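Local coordinates for DUF1896 domain-containing protein (Porphyromonas gingivalis, PDB 2APL) that is of unknown function, a largely helical member of the DUF1896 family without any beta strand in its modelled chain, at residues V79-R84 with G136-L141. Sequence-based numbering, arbitrary orientation.
Sequences VSVLER and GTIVLL
Ile-138 reaches from helix 126-143 to two neighbouring side chains of helix 74-85, and its CD1 methyl does most of the touching. That methyl lies 3.9 Å from Val-81 CG1 and also 3.9 Å from Leu-82 CD2, so it is shared between a valine branch and a leucine branch. A second, slightly longer approach of 4.1 Å joins Ile-138 CG2 to Leu-82 CD2, which therefore faces both ends of the isoleucine fork. The Leu-82 and Ile-138 side chains run nearly perpendicular to each other. In Ile-138, chi1 of -64° turns CG1 anti to the carbonyl carbon, and chi2 of 162° extends CD1 toward the other helix. The contact is narrow: 110 Å² is buried in total, and the nearest CA atoms, those of Leu-82 and Ile-138, stay 8.6 Å apart. All three touching residues are buried, with Phe-86 against both Val-81 and Ile-138 and with Leu-90 and Pro-95 against Leu-82. By contrast, the side chains of Glu-83, Arg-84 and Leu-140 are exposed and lie well away from the opposite segment. This is apolar helix-helix packing in an all-alpha fold, where an isoleucine of one helix packs onto a valine-leucine pair of another, distant in sequence, within a shared hydrophobic core.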
loop_
_atom_site.group_PDB
_atom_site.type_symbol
_atom_site.label_atom_id
_atom_site.label_comp_id
_atom_site.label_asym_id
_atom_site.label_seq_id
_atom_site.Cartn_x
_atom_site.Cartn_y
_atom_site.Cartn_z
ATOM N N VAL A 79 1.042 5.077 -9.592
ATOM C CA VAL A 79 2.337 5.778 -9.769
ATOM C C VAL A 79 3.152 5.092 -10.864
ATOM O O VAL A 79 3.690 5.737 -11.741
ATOM C CB VAL A 79 3.130 5.866 -8.424
ATOM C CG1 VAL A 79 4.564 6.215 -8.656
ATOM C CG2 VAL A 79 2.492 6.892 -7.502
ATOM N N SER A 80 3.221 3.766 -10.802
ATOM C CA SER A 80 3.952 2.964 -11.790
ATOM C C SER A 80 3.357 3.066 -13.214
ATOM O O SER A 80 4.088 3.256 -14.203
ATOM C CB SER A 80 4.007 1.496 -11.320
ATOM O OG SER A 80 4.542 0.653 -12.336
ATOM N N VAL A 81 2.043 2.942 -13.318
ATOM C CA VAL A 81 1.373 3.139 -14.597
ATOM C C VAL A 81 1.746 4.489 -15.169
ATOM O O VAL A 81 2.131 4.578 -16.345
ATOM C CB VAL A 81 -0.154 2.967 -14.542
ATOM C CG1 VAL A 81 -0.832 3.518 -15.854
ATOM C CG2 VAL A 81 -0.487 1.540 -14.387
ATOM N N LEU A 82 1.620 5.531 -14.354
ATOM C CA LEU A 82 1.958 6.924 -14.778
ATOM C C LEU A 82 3.413 7.135 -15.162
ATOM O O LEU A 82 3.691 7.839 -16.167
ATOM C CB LEU A 82 1.497 7.978 -13.737
ATOM C CG LEU A 82 -0.036 8.112 -13.455
ATOM C CD1 LEU A 82 -0.211 8.827 -12.115
ATOM C CD2 LEU A 82 -0.780 8.834 -14.588
ATOM N N GLU A 83 4.339 6.513 -14.414
ATOM C CA GLU A 83 5.763 6.568 -14.743
ATOM C C GLU A 83 6.126 5.739 -15.966
ATOM O O GLU A 83 6.957 6.163 -16.780
ATOM C CB GLU A 83 6.617 6.112 -13.557
ATOM C CG GLU A 83 6.387 6.909 -12.280
ATOM C CD GLU A 83 7.326 6.548 -11.166
ATOM O OE1 GLU A 83 7.707 7.486 -10.436
ATOM O OE2 GLU A 83 7.696 5.357 -11.029
ATOM N N ARG A 84 5.529 4.557 -16.120
ATOM C CA ARG A 84 5.925 3.663 -17.218
ATOM C C ARG A 84 5.280 4.010 -18.546
ATOM O O ARG A 84 5.889 3.834 -19.607
ATOM C CB ARG A 84 5.619 2.206 -16.878
ATOM C CG ARG A 84 6.599 1.524 -15.905
ATOM C CD ARG A 84 6.031 0.158 -15.568
ATOM N NE ARG A 84 7.006 -0.770 -15.008
ATOM C CZ ARG A 84 6.697 -1.943 -14.450
ATOM N NH1 ARG A 84 5.418 -2.339 -14.377
ATOM N NH2 ARG A 84 7.667 -2.721 -13.959
ATOM N N GLY A 136 -5.524 2.239 -20.086
ATOM C CA GLY A 136 -6.607 2.615 -20.972
ATOM C C GLY A 136 -7.549 3.673 -20.437
ATOM O O GLY A 136 -7.990 4.575 -21.175
ATOM N N THR A 137 -7.860 3.566 -19.157
ATOM C CA THR A 137 -8.654 4.553 -18.461
ATOM C C THR A 137 -7.980 5.938 -18.432
ATOM O O THR A 137 -8.614 6.965 -18.713
ATOM C CB THR A 137 -8.962 4.066 -17.013
ATOM O OG1 THR A 137 -9.720 2.824 -17.093
ATOM C CG2 THR A 137 -9.744 5.123 -16.220
ATOM N N ILE A 138 -6.719 5.972 -18.056
ATOM C CA ILE A 138 -5.975 7.238 -18.075
ATOM C C ILE A 138 -5.864 7.845 -19.475
ATOM O O ILE A 138 -6.059 9.064 -19.655
ATOM C CB ILE A 138 -4.592 7.091 -17.358
ATOM C CG1 ILE A 138 -4.860 6.764 -15.874
ATOM C CG2 ILE A 138 -3.720 8.393 -17.460
ATOM C CD1 ILE A 138 -3.571 6.142 -15.131
ATOM N N VAL A 139 -5.605 7.011 -20.480
ATOM C CA VAL A 139 -5.697 7.496 -21.876
ATOM C C VAL A 139 -7.056 8.175 -22.127
ATOM O O VAL A 139 -7.116 9.232 -22.739
ATOM C CB VAL A 139 -5.432 6.358 -22.911
ATOM C CG1 VAL A 139 -5.778 6.807 -24.333
ATOM C CG2 VAL A 139 -3.971 5.927 -22.833
ATOM N N LEU A 140 -8.138 7.573 -21.630
ATOM C CA LEU A 140 -9.447 8.106 -21.935
ATOM C C LEU A 140 -9.622 9.415 -21.197
ATOM O O LEU A 140 -10.229 10.338 -21.758
ATOM C CB LEU A 140 -10.584 7.144 -21.548
ATOM C CG LEU A 140 -10.716 5.998 -22.561
ATOM C CD1 LEU A 140 -11.813 4.990 -22.123
ATOM C CD2 LEU A 140 -10.953 6.487 -23.970
ATOM N N LEU A 141 -9.162 9.451 -19.942
ATOM C CA LEU A 141 -9.249 10.663 -19.096
ATOM C C LEU A 141 -8.540 11.829 -19.769
ATOM O O LEU A 141 -9.105 12.924 -19.885
ATOM C CB LEU A 141 -8.682 10.405 -17.680
ATOM C CG LEU A 141 -9.612 9.687 -16.669
ATOM C CD1 LEU A 141 -8.785 9.154 -15.446
ATOM C CD2 LEU A 141 -10.789 10.606 -16.223
#